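Local coordinates for protein transmembrane oligosaccharyl transferase (Archaeoglobus fulgidus, PDB 3WAJ) that belongs to the STT3 family of membrane-embedded oligosaccharyl transferases and carries a large globular part beside its bundle of membrane helices, at residues 510-515 and 606-610; 682-687 and 768-774; 695-701 and 801-807; 824-830 and 852-858. One frame throughout, in Å; residues are numbered along the deposited sequence.

Overall arrangement
All four contacts lie on the same side of the chain's centre, in the part that follows the helix-rich N-terminal half. Contacts 1, 2 and 3 share the mixed sheet that contains strands 605-611, 771-776 and 693-698. Contact 1 packs helix 501-513 on one face; contact 2 puts helix 678-684 on the other. Contacts 2 and 3 have centres about 8 Å apart, and their segments alternate along the chain. Contact 3 ties edge strand 693-698 to the long peripheral domain. Contact 4 lies within that domain, with its centre about 18 Å from that of contact 3. Tyr-826 links the two. The series thus runs from the core sheet out to the peripheral domain.

Contact 1: residues 510-515 and 606-610; sequences MRENTP and KYVVS
Thr-514 sits over the ring of Tyr-607, with its methyl as the bump. CG2 lies 3.8 Å from the centroid of the Tyr-607 ring, above one face and offset toward the rim. This is a CH-pi contact. The methyl is turned that way because OG1 is held elsewhere: with chi1 at 60°, OG1 bonds to Met-510 O at 2.7 Å, back on the helix. Met-510 O also accepts from the backbone N of Thr-514 and of Asn-513, where helix 501-513 ends. Pro-515 closes on the rim of the same ring. Its CD stands 3.0 Å from Tyr-607 OH, near the ring plane. Pro-515 CG meets the end of the extended Lys-606 chain, 3.2 Å from NZ. On the other side of Thr-514, Met-510 bends at chi3, which brings CE to 3.5 Å from Val-609 CG2. CE also lies 4.0 Å from Tyr-607 CB. The methyl thus fills the hollow between the two strand residues, with Ile-773 of the neighbouring strand 771-776 also touching Met-510. The ring of Tyr-607 in turn meets Tyr-545 edge-to-face. Helix 501-513 is therefore laid against one face of the mixed sheet. No hydrogen bond joins the two segments. The grip is one of shape and apolar contact, and the polar end of Tyr-607 is satisfied outside them, by the hydroxyl of Tyr-832.

Contact 2: residues 682-687 and 768-774; sequences LHLFDG and SGYVKIF
Helix 678-684 runs over one face of the mixed sheet, where its Leu-682 and His-683 meet side chains of strand 771-776. Leu-682 CD2 lies over the centre of the Phe-774 ring, 3.5 Å from its centroid, in a CH-pi contact. Phe-774 CG is anti to the carbonyl carbon (chi1 -59°), which brings the ring to Leu-682. Asp-686 O comes to the edge of that ring. Two residues earlier on the strand, the extended Lys-772 chain passes over the His-683 ring, with CE 3.9 Å from its centroid. Beyond it, NZ bonds to His-683 O at 2.8 Å, in the carbonyl plane and on a lone pair. NZ also forms a salt bridge with Asp-686 OD1, although the modelled length is doubtfully short. Asp-686 crosses Lys-772 at about a right angle, and its OD2 pairs with Arg-805. ND1 of the imidazole bonds to Ser-610 OG, while NE2 lies 2.9 Å from a water. That water donates to Gly-769 O at 2.8 Å and to Ser-768 OG, which also bonds to Glu-744. NE2 also bonds weakly to Gly-769 O. The Asp-686 carboxylate balances the buried ammonium. His-683 O and, weakly, Ser-768 OG accept from it, which probably helps keep it charged.

Contact 3: residues 695-701 and 801-807; sequences MIYESDY and TNQNRTF
The Tyr-697 ring carries the Asn-802 amide over one face, with ND2 3.6 Å from Tyr-697 CE2. The amide plane is tilted 30° from that of the ring. The Arg-805 guanidinium has the Glu-698 carboxylate at its edge and grips it side-on. A bend at chi3 (71°) turns NE and NH2 toward it. NH2 reaches Glu-698 OE1 at 2.6 Å, from above the carboxylate plane. NE bonds to Glu-698 OE2 at 2.8 Å, on the syn lone pair. Thr-801 OG1 takes the same oxygen on its anti side, at 2.6 Å. Its OG1 also accepts from Gln-803 N, an ST turn within the type I turn 801-804. The Phe-807 ring meets Met-695 obliquely, with SD 4.1 Å from CE1, a Met-aromatic contact. Met-695 CE also packs on the Thr-801 methyl.

The turn is fastened to the strand backbone as well. Asn-802 OD1 accepts from Glu-698 N at 3.1 Å, almost straight at 171°. Its ND2 turns to Glu-698 O at 2.8 Å, so one amide serves both backbone groups of the same residue. Gln-803 NE2 is a second donor to Glu-698 O, at 3.1 Å. Glu-698 is thus held at its backbone and at both carboxylate oxygens, and OE1 also bonds to Gly-769 N.

Strand 693-698 is an edge strand of the mixed sheet, with a classic bulge where Ile-696 and Tyr-697 face Ile-773 of strand 771-776. Tyr-697 also stacks with Trp-509 of helix 501-513, while the turn leads into strand 806-814 of the peripheral domain's antiparallel sheet.

Contact 4: residues 824-830 and 852-858; sequences LPYSHNS and TIYESQV
Glu-855 OE1 is gripped by Ser-827 OG at 2.8 Å and by Arg-694 in a salt bridge. The Ser-827 hydroxyl donates to its anti lone pair. The Glu-855 chain bends at chi2 (73°), which turns the carboxylate back across the loop, and Ser-830 CB rests against the same oxygen. Asn-829 comes in beside it. Its OD1 accepts from the backbone N of Glu-855 at 2.7 Å. The amide stands nearly upright to the Tyr-854 ring, their planes 80° apart, with CG at the ring's edge.

This is the start of helix 855-860, with Tyr-854 at the N-cap position, in the long peripheral domain. The loop after strand 819-824 thus supplies a side-chain acceptor to the first turn. Gln-857 OE1 bends back to Tyr-854 N at 3.0 Å.

Just before the helix, His-828 N bonds to Ile-853 O at 2.9 Å. In return, Ile-853 N makes a weak bond to His-828 ND1, 3.5 Å long. NE2 of that imidazole bonds to Thr-838 O, so the proton probably sits on NE2. Deeper in, Val-858 CG1 packs 3.6 Å from Pro-825 O, and its CG2 lies 3.7 Å from Leu-824 O.

Contact 1: residues 510-515 and 606-610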
# COMPACT_ATOMS: atom_id res chain seq x y z
N MET A 510 -18.69 -11.86 -4.90
CA MET A 510 -18.46 -11.49 -6.28
C MET A 510 -17.88 -12.64 -7.09
O MET A 510 -18.33 -12.92 -8.20
CB MET A 510 -17.55 -10.25 -6.39
CG MET A 510 -17.17 -9.91 -7.83
SD MET A 510 -16.30 -8.35 -8.01
CE MET A 510 -17.62 -7.15 -7.89
N ARG A 511 -16.91 -13.34 -6.50
CA ARG A 511 -16.24 -14.46 -7.17
C ARG A 511 -17.24 -15.53 -7.58
O ARG A 511 -17.09 -16.18 -8.62
CB ARG A 511 -15.16 -15.06 -6.27
CG ARG A 511 -14.54 -16.38 -6.79
CD ARG A 511 -13.35 -16.81 -5.93
NE ARG A 511 -12.68 -18.03 -6.41
CZ ARG A 511 -11.58 -18.55 -5.87
NH1 ARG A 511 -11.01 -17.97 -4.84
NH2 ARG A 511 -11.05 -19.65 -6.39
N GLU A 512 -18.28 -15.67 -6.77
CA GLU A 512 -19.24 -16.76 -6.93
C GLU A 512 -20.45 -16.38 -7.77
O GLU A 512 -21.07 -17.23 -8.39
CB GLU A 512 -19.68 -17.27 -5.54
CG GLU A 512 -20.66 -18.45 -5.56
CD GLU A 512 -20.06 -19.75 -6.09
OE1 GLU A 512 -18.81 -19.87 -6.12
OE2 GLU A 512 -20.84 -20.65 -6.47
N ASN A 513 -20.76 -15.09 -7.83
CA ASN A 513 -22.06 -14.67 -8.36
C ASN A 513 -22.02 -13.78 -9.60
O ASN A 513 -23.06 -13.34 -10.08
CB ASN A 513 -22.91 -14.02 -7.24
CG ASN A 513 -23.25 -15.00 -6.12
OD1 ASN A 513 -24.22 -15.76 -6.23
ND2 ASN A 513 -22.44 -15.02 -5.07
N THR A 514 -20.83 -13.50 -10.11
CA THR A 514 -20.68 -12.79 -11.37
C THR A 514 -20.21 -13.80 -12.41
O THR A 514 -19.66 -14.83 -12.05
CB THR A 514 -19.74 -11.57 -11.21
OG1 THR A 514 -18.45 -12.02 -10.79
CG2 THR A 514 -20.32 -10.61 -10.17
N PRO A 515 -20.47 -13.53 -13.71
CA PRO A 515 -20.30 -14.59 -14.72
C PRO A 515 -18.86 -14.94 -15.07
O PRO A 515 -17.95 -14.14 -14.82
CB PRO A 515 -21.01 -14.02 -15.96
CG PRO A 515 -21.10 -12.55 -15.73
CD PRO A 515 -21.14 -12.33 -14.25
N LYS A 606 -17.96 -3.82 -16.02
CA LYS A 606 -19.25 -4.44 -15.84
C LYS A 606 -19.73 -4.35 -14.37
O LYS A 606 -20.92 -4.44 -14.08
CB LYS A 606 -19.22 -5.89 -16.32
CG LYS A 606 -20.60 -6.50 -16.38
CD LYS A 606 -20.60 -7.99 -16.76
CE LYS A 606 -22.03 -8.39 -17.17
NZ LYS A 606 -22.30 -9.82 -16.95
N TYR A 607 -18.79 -4.18 -13.45
CA TYR A 607 -19.15 -4.00 -12.04
C TYR A 607 -18.42 -2.84 -11.41
O TYR A 607 -17.27 -2.54 -11.75
CB TYR A 607 -18.88 -5.27 -11.23
CG TYR A 607 -19.66 -6.43 -11.76
CD1 TYR A 607 -20.98 -6.63 -11.37
CD2 TYR A 607 -19.11 -7.30 -12.70
CE1 TYR A 607 -21.72 -7.67 -11.87
CE2 TYR A 607 -19.84 -8.35 -13.22
CZ TYR A 607 -21.16 -8.53 -12.80
OH TYR A 607 -21.92 -9.56 -13.29
N VAL A 608 -19.13 -2.18 -10.50
CA VAL A 608 -18.57 -1.10 -9.71
C VAL A 608 -18.62 -1.58 -8.25
O VAL A 608 -19.63 -2.13 -7.81
CB VAL A 608 -19.45 0.17 -9.83
CG1 VAL A 608 -18.81 1.35 -9.10
CG2 VAL A 608 -19.71 0.53 -11.30
N VAL A 609 -17.53 -1.39 -7.51
CA VAL A 609 -17.52 -1.65 -6.08
C VAL A 609 -17.20 -0.36 -5.32
O VAL A 609 -16.15 0.26 -5.54
CB VAL A 609 -16.51 -2.73 -5.68
CG1 VAL A 609 -16.61 -3.01 -4.17
CG2 VAL A 609 -16.72 -4.03 -6.49
N SER A 610 -18.11 0.05 -4.44
CA SER A 610 -17.97 1.31 -3.73
C SER A 610 -18.11 1.11 -2.24
O SER A 610 -18.98 0.34 -1.78
CB SER A 610 -19.02 2.32 -4.24
OG SER A 610 -19.16 3.43 -3.37

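Contact 2: residues 682-687 and 768-774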
# COMPACT_ATOMS: atom_id res chain seq x y z
N LEU A 682 -24.10 6.67 -6.44
CA LEU A 682 -23.96 5.25 -6.18
C LEU A 682 -24.07 4.93 -4.69
O LEU A 682 -24.95 4.18 -4.26
CB LEU A 682 -22.62 4.74 -6.74
CG LEU A 682 -22.60 4.57 -8.27
CD1 LEU A 682 -21.17 4.34 -8.81
CD2 LEU A 682 -23.51 3.40 -8.67
N HIS A 683 -23.19 5.50 -3.88
CA HIS A 683 -23.15 5.08 -2.50
C HIS A 683 -24.19 5.79 -1.65
O HIS A 683 -24.76 5.17 -0.75
CB HIS A 683 -21.76 5.22 -1.89
CG HIS A 683 -21.50 4.22 -0.81
ND1 HIS A 683 -20.65 3.15 -0.98
CD2 HIS A 683 -22.00 4.12 0.44
CE1 HIS A 683 -20.64 2.43 0.13
NE2 HIS A 683 -21.45 3.00 1.01
N LEU A 684 -24.44 7.07 -1.92
CA LEU A 684 -25.35 7.83 -1.05
C LEU A 684 -26.80 7.64 -1.48
O LEU A 684 -27.65 7.36 -0.66
CB LEU A 684 -24.97 9.31 -0.99
CG LEU A 684 -25.63 10.12 0.14
CD1 LEU A 684 -24.60 10.92 0.90
CD2 LEU A 684 -26.75 11.03 -0.37
N PHE A 685 -27.07 7.76 -2.78
CA PHE A 685 -28.43 7.57 -3.29
C PHE A 685 -28.74 6.13 -3.72
O PHE A 685 -29.81 5.87 -4.28
CB PHE A 685 -28.71 8.55 -4.45
CG PHE A 685 -28.59 10.01 -4.06
CD1 PHE A 685 -29.62 10.64 -3.37
CD2 PHE A 685 -27.46 10.73 -4.38
CE1 PHE A 685 -29.52 11.99 -3.02
CE2 PHE A 685 -27.35 12.07 -4.03
CZ PHE A 685 -28.38 12.69 -3.35
N ASP A 686 -27.81 5.21 -3.46
CA ASP A 686 -28.02 3.79 -3.76
C ASP A 686 -28.29 3.55 -5.24
O ASP A 686 -28.95 2.60 -5.63
CB ASP A 686 -29.15 3.20 -2.87
CG ASP A 686 -28.74 3.11 -1.39
OD1 ASP A 686 -27.59 2.68 -1.13
OD2 ASP A 686 -29.53 3.53 -0.51
N GLY A 687 -27.76 4.45 -6.05
CA GLY A 687 -27.85 4.33 -7.49
C GLY A 687 -29.11 4.94 -8.06
O GLY A 687 -29.39 4.77 -9.25
N SER A 768 -26.25 2.45 5.78
CA SER A 768 -26.34 1.51 4.67
C SER A 768 -25.10 0.63 4.71
O SER A 768 -24.22 0.81 5.57
CB SER A 768 -26.41 2.25 3.35
OG SER A 768 -25.14 2.83 3.04
N GLY A 769 -25.01 -0.32 3.78
CA GLY A 769 -23.89 -1.25 3.78
C GLY A 769 -22.55 -0.55 3.57
O GLY A 769 -22.42 0.37 2.73
N TYR A 770 -21.56 -1.01 4.33
CA TYR A 770 -20.17 -0.54 4.19
C TYR A 770 -19.69 -0.69 2.75
O TYR A 770 -19.09 0.23 2.18
CB TYR A 770 -19.27 -1.35 5.12
CG TYR A 770 -17.91 -0.75 5.40
CD1 TYR A 770 -17.59 -0.28 6.67
CD2 TYR A 770 -16.92 -0.68 4.42
CE1 TYR A 770 -16.34 0.25 6.94
CE2 TYR A 770 -15.67 -0.15 4.69
CZ TYR A 770 -15.39 0.32 5.95
OH TYR A 770 -14.16 0.86 6.24
N VAL A 771 -19.94 -1.86 2.17
CA VAL A 771 -19.53 -2.14 0.79
C VAL A 771 -20.76 -2.38 -0.07
O VAL A 771 -21.65 -3.11 0.33
CB VAL A 771 -18.61 -3.37 0.71
CG1 VAL A 771 -18.13 -3.58 -0.72
CG2 VAL A 771 -17.43 -3.22 1.64
N LYS A 772 -20.80 -1.75 -1.24
CA LYS A 772 -21.89 -1.95 -2.19
C LYS A 772 -21.35 -2.33 -3.57
O LYS A 772 -20.34 -1.79 -4.01
CB LYS A 772 -22.77 -0.70 -2.29
CG LYS A 772 -23.55 -0.41 -1.02
CD LYS A 772 -24.22 0.95 -1.13
CE LYS A 772 -24.60 1.48 0.23
NZ LYS A 772 -25.53 2.62 0.08
N ILE A 773 -22.03 -3.26 -4.23
CA ILE A 773 -21.65 -3.67 -5.57
C ILE A 773 -22.75 -3.33 -6.57
O ILE A 773 -23.92 -3.63 -6.36
CB ILE A 773 -21.38 -5.18 -5.62
CG1 ILE A 773 -20.26 -5.53 -4.64
CG2 ILE A 773 -21.00 -5.64 -7.01
CD1 ILE A 773 -20.02 -7.04 -4.52
N PHE A 774 -22.37 -2.71 -7.68
CA PHE A 774 -23.32 -2.40 -8.73
C PHE A 774 -22.93 -3.09 -10.04
O PHE A 774 -21.74 -3.36 -10.27
CB PHE A 774 -23.38 -0.89 -8.95
CG PHE A 774 -23.77 -0.11 -7.72
CD1 PHE A 774 -25.08 0.34 -7.56
CD2 PHE A 774 -22.84 0.17 -6.72
CE1 PHE A 774 -25.47 1.05 -6.42
CE2 PHE A 774 -23.22 0.89 -5.57
CZ PHE A 774 -24.54 1.33 -5.43
O HOH W 1 -22.22 2.97 3.77

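Contact 3: residues 695-701 and 801-807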
# COMPACT_ATOMS: atom_id res chain seq x y z
N MET A 695 -27.96 -1.81 -8.15
CA MET A 695 -27.28 -2.45 -7.04
C MET A 695 -27.56 -3.95 -7.13
O MET A 695 -28.67 -4.36 -7.50
CB MET A 695 -27.77 -1.87 -5.72
CG MET A 695 -27.20 -2.53 -4.46
SD MET A 695 -27.46 -1.46 -3.05
CE MET A 695 -27.58 -2.70 -1.84
N ILE A 696 -26.56 -4.78 -6.83
CA ILE A 696 -26.79 -6.22 -6.86
C ILE A 696 -26.51 -6.89 -5.53
O ILE A 696 -26.96 -8.02 -5.29
CB ILE A 696 -25.98 -6.92 -7.97
CG1 ILE A 696 -24.49 -6.69 -7.77
CG2 ILE A 696 -26.43 -6.43 -9.33
CD1 ILE A 696 -23.63 -7.34 -8.85
N TYR A 697 -25.77 -6.19 -4.67
CA TYR A 697 -25.35 -6.70 -3.36
C TYR A 697 -24.83 -5.56 -2.47
O TYR A 697 -24.17 -4.64 -2.96
CB TYR A 697 -24.23 -7.74 -3.56
CG TYR A 697 -23.58 -8.28 -2.29
CD1 TYR A 697 -22.57 -7.57 -1.63
CD2 TYR A 697 -23.93 -9.54 -1.79
CE1 TYR A 697 -21.96 -8.09 -0.48
CE2 TYR A 697 -23.32 -10.06 -0.65
CZ TYR A 697 -22.34 -9.33 -0.00
OH TYR A 697 -21.74 -9.84 1.12
N GLU A 698 -25.12 -5.62 -1.17
CA GLU A 698 -24.40 -4.80 -0.19
C GLU A 698 -24.03 -5.64 1.03
O GLU A 698 -24.68 -6.64 1.33
CB GLU A 698 -25.20 -3.56 0.25
CG GLU A 698 -26.40 -3.87 1.16
CD GLU A 698 -27.07 -2.59 1.72
OE1 GLU A 698 -26.44 -1.51 1.71
OE2 GLU A 698 -28.24 -2.67 2.17
N SER A 699 -22.97 -5.23 1.72
CA SER A 699 -22.54 -5.90 2.95
C SER A 699 -23.34 -5.40 4.12
O SER A 699 -24.21 -4.53 3.99
CB SER A 699 -21.09 -5.56 3.23
OG SER A 699 -20.95 -4.17 3.47
N ASP A 700 -23.00 -5.93 5.29
CA ASP A 700 -23.50 -5.45 6.56
C ASP A 700 -23.10 -3.98 6.81
O ASP A 700 -22.25 -3.41 6.09
CB ASP A 700 -22.94 -6.34 7.66
CG ASP A 700 -23.86 -6.44 8.85
OD1 ASP A 700 -24.79 -5.60 8.94
OD2 ASP A 700 -23.65 -7.34 9.69
N TYR A 701 -23.70 -3.37 7.83
CA TYR A 701 -23.48 -1.96 8.17
C TYR A 701 -22.08 -1.72 8.71
O TYR A 701 -21.41 -2.66 9.15
CB TYR A 701 -24.49 -1.53 9.25
CG TYR A 701 -25.92 -1.44 8.76
CD1 TYR A 701 -26.33 -0.36 7.99
CD2 TYR A 701 -26.85 -2.43 9.06
CE1 TYR A 701 -27.63 -0.27 7.53
CE2 TYR A 701 -28.16 -2.35 8.60
CZ TYR A 701 -28.53 -1.26 7.84
OH TYR A 701 -29.82 -1.14 7.37
N THR A 801 -32.51 -4.70 -0.39
CA THR A 801 -31.17 -5.26 -0.43
C THR A 801 -31.13 -6.55 0.36
O THR A 801 -32.01 -6.82 1.17
CB THR A 801 -30.14 -4.27 0.14
OG1 THR A 801 -30.09 -4.39 1.57
CG2 THR A 801 -30.53 -2.84 -0.22
N ASN A 802 -30.07 -7.33 0.17
CA ASN A 802 -29.87 -8.57 0.92
C ASN A 802 -29.66 -8.34 2.42
O ASN A 802 -29.41 -9.29 3.16
CB ASN A 802 -28.68 -9.33 0.36
CG ASN A 802 -27.46 -8.45 0.19
OD1 ASN A 802 -27.53 -7.38 -0.43
ND2 ASN A 802 -26.35 -8.87 0.78
N GLN A 803 -29.72 -7.09 2.86
CA GLN A 803 -29.66 -6.76 4.28
C GLN A 803 -31.04 -6.37 4.76
O GLN A 803 -31.19 -5.84 5.85
CB GLN A 803 -28.70 -5.59 4.54
CG GLN A 803 -27.29 -5.83 4.07
CD GLN A 803 -26.64 -7.01 4.76
OE1 GLN A 803 -27.04 -7.40 5.86
NE2 GLN A 803 -25.64 -7.59 4.11
N ASN A 804 -32.03 -6.63 3.91
CA ASN A 804 -33.42 -6.28 4.18
C ASN A 804 -33.56 -4.80 4.52
O ASN A 804 -34.20 -4.42 5.51
CB ASN A 804 -34.02 -7.19 5.27
CG ASN A 804 -34.00 -8.67 4.87
OD1 ASN A 804 -34.16 -9.02 3.70
ND2 ASN A 804 -33.81 -9.55 5.85
N ARG A 805 -32.93 -3.98 3.69
CA ARG A 805 -33.06 -2.52 3.74
C ARG A 805 -33.72 -2.08 2.45
O ARG A 805 -33.48 -2.67 1.39
CB ARG A 805 -31.68 -1.87 3.85
CG ARG A 805 -31.67 -0.36 3.66
CD ARG A 805 -30.27 0.20 3.89
NE ARG A 805 -29.33 -0.16 2.84
CZ ARG A 805 -29.12 0.57 1.74
NH1 ARG A 805 -29.77 1.70 1.56
NH2 ARG A 805 -28.25 0.16 0.81
N THR A 806 -34.57 -1.06 2.52
CA THR A 806 -35.22 -0.54 1.32
C THR A 806 -34.81 0.89 1.00
O THR A 806 -34.36 1.65 1.87
CB THR A 806 -36.75 -0.64 1.41
OG1 THR A 806 -37.22 0.18 2.49
CG2 THR A 806 -37.18 -2.08 1.62
N PHE A 807 -34.96 1.26 -0.27
CA PHE A 807 -34.77 2.64 -0.71
C PHE A 807 -35.56 2.77 -1.98
O PHE A 807 -35.93 1.76 -2.58
CB PHE A 807 -33.28 2.97 -0.95
CG PHE A 807 -32.61 2.11 -2.00
CD1 PHE A 807 -31.83 1.02 -1.62
CD2 PHE A 807 -32.76 2.38 -3.36
CE1 PHE A 807 -31.21 0.20 -2.58
CE2 PHE A 807 -32.14 1.57 -4.32
CZ PHE A 807 -31.35 0.48 -3.92

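Contact 4: residues 824-830 and 852-858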
# COMPACT_ATOMS: atom_id res chain seq x y z
N LEU A 824 -34.31 1.85 -17.83
CA LEU A 824 -34.43 1.26 -16.49
C LEU A 824 -33.45 0.09 -16.33
O LEU A 824 -33.35 -0.76 -17.21
CB LEU A 824 -35.87 0.78 -16.26
CG LEU A 824 -36.98 1.78 -16.60
CD1 LEU A 824 -38.38 1.20 -16.36
CD2 LEU A 824 -36.81 3.06 -15.81
N PRO A 825 -32.72 0.05 -15.20
CA PRO A 825 -31.71 -1.00 -15.01
C PRO A 825 -32.15 -2.17 -14.12
O PRO A 825 -31.43 -3.16 -14.05
CB PRO A 825 -30.58 -0.24 -14.31
CG PRO A 825 -31.30 0.77 -13.46
CD PRO A 825 -32.61 1.10 -14.18
N TYR A 826 -33.29 -2.07 -13.43
CA TYR A 826 -33.70 -3.17 -12.57
C TYR A 826 -34.70 -4.09 -13.28
O TYR A 826 -35.62 -3.63 -13.95
CB TYR A 826 -34.29 -2.66 -11.25
CG TYR A 826 -33.26 -2.13 -10.27
CD1 TYR A 826 -32.44 -2.99 -9.55
CD2 TYR A 826 -33.12 -0.76 -10.06
CE1 TYR A 826 -31.50 -2.50 -8.65
CE2 TYR A 826 -32.19 -0.27 -9.16
CZ TYR A 826 -31.39 -1.14 -8.46
OH TYR A 826 -30.47 -0.64 -7.58
N SER A 827 -34.50 -5.40 -13.13
CA SER A 827 -35.45 -6.38 -13.68
C SER A 827 -36.10 -7.15 -12.55
O SER A 827 -35.63 -7.12 -11.40
CB SER A 827 -34.78 -7.35 -14.64
OG SER A 827 -33.89 -8.21 -13.96
N HIS A 828 -37.17 -7.87 -12.86
CA HIS A 828 -37.91 -8.58 -11.83
C HIS A 828 -37.60 -10.08 -11.77
O HIS A 828 -38.17 -10.80 -10.95
CB HIS A 828 -39.41 -8.27 -11.94
CG HIS A 828 -39.74 -6.87 -11.50
ND1 HIS A 828 -39.65 -5.78 -12.34
CD2 HIS A 828 -40.13 -6.39 -10.30
CE1 HIS A 828 -39.98 -4.68 -11.68
NE2 HIS A 828 -40.28 -5.03 -10.43
N ASN A 829 -36.65 -10.53 -12.58
CA ASN A 829 -36.25 -11.93 -12.56
C ASN A 829 -34.75 -12.17 -12.52
O ASN A 829 -34.29 -13.27 -12.82
CB ASN A 829 -36.88 -12.70 -13.73
CG ASN A 829 -36.55 -12.08 -15.08
OD1 ASN A 829 -36.41 -10.86 -15.20
ND2 ASN A 829 -36.42 -12.92 -16.11
N SER A 830 -33.97 -11.15 -12.14
CA SER A 830 -32.53 -11.33 -12.01
C SER A 830 -32.19 -12.19 -10.79
O SER A 830 -32.93 -12.19 -9.80
CB SER A 830 -31.79 -9.99 -11.97
OG SER A 830 -32.15 -9.25 -10.82
N THR A 852 -43.55 -4.21 -15.45
CA THR A 852 -42.55 -5.14 -14.96
C THR A 852 -41.56 -5.39 -16.10
O THR A 852 -41.96 -5.51 -17.27
CB THR A 852 -43.17 -6.45 -14.42
OG1 THR A 852 -42.93 -7.53 -15.33
CG2 THR A 852 -44.67 -6.26 -14.18
N ILE A 853 -40.27 -5.42 -15.76
CA ILE A 853 -39.20 -5.57 -16.75
C ILE A 853 -38.51 -6.91 -16.54
O ILE A 853 -38.34 -7.35 -15.41
CB ILE A 853 -38.15 -4.44 -16.60
CG1 ILE A 853 -38.80 -3.07 -16.80
CG2 ILE A 853 -37.01 -4.61 -17.59
CD1 ILE A 853 -39.27 -2.82 -18.22
N TYR A 854 -38.10 -7.55 -17.63
CA TYR A 854 -37.38 -8.82 -17.52
C TYR A 854 -35.88 -8.68 -17.82
O TYR A 854 -35.45 -7.76 -18.54
CB TYR A 854 -38.07 -9.93 -18.35
CG TYR A 854 -39.49 -10.14 -17.87
CD1 TYR A 854 -39.75 -10.95 -16.77
CD2 TYR A 854 -40.56 -9.49 -18.48
CE1 TYR A 854 -41.05 -11.13 -16.30
CE2 TYR A 854 -41.86 -9.66 -18.01
CZ TYR A 854 -42.10 -10.48 -16.92
OH TYR A 854 -43.38 -10.66 -16.45
N GLU A 855 -35.10 -9.59 -17.24
CA GLU A 855 -33.65 -9.55 -17.28
C GLU A 855 -33.10 -9.41 -18.71
O GLU A 855 -32.12 -8.69 -18.93
CB GLU A 855 -33.08 -10.79 -16.56
CG GLU A 855 -31.56 -10.94 -16.63
CD GLU A 855 -30.82 -9.94 -15.76
OE1 GLU A 855 -31.49 -9.05 -15.17
OE2 GLU A 855 -29.57 -10.05 -15.65
N SER A 856 -33.75 -10.06 -19.67
CA SER A 856 -33.24 -10.06 -21.04
C SER A 856 -33.44 -8.68 -21.67
O SER A 856 -32.58 -8.21 -22.44
CB SER A 856 -33.91 -11.15 -21.88
OG SER A 856 -35.26 -10.83 -22.15
N GLN A 857 -34.55 -8.04 -21.34
CA GLN A 857 -34.83 -6.68 -21.82
C GLN A 857 -33.77 -5.71 -21.31
O GLN A 857 -33.30 -4.84 -22.03
CB GLN A 857 -36.22 -6.24 -21.39
CG GLN A 857 -37.31 -7.28 -21.69
CD GLN A 857 -38.72 -6.76 -21.44
OE1 GLN A 857 -39.16 -6.65 -20.30
NE2 GLN A 857 -39.43 -6.43 -22.52
N VAL A 858 -33.39 -5.88 -20.04
CA VAL A 858 -32.34 -5.09 -19.42
C VAL A 858 -30.95 -5.41 -19.98
O VAL A 858 -30.16 -4.50 -20.27
CB VAL A 858 -32.35 -5.25 -17.88
CG1 VAL A 858 -31.02 -4.83 -17.26
CG2 VAL A 858 -33.48 -4.46 -17.26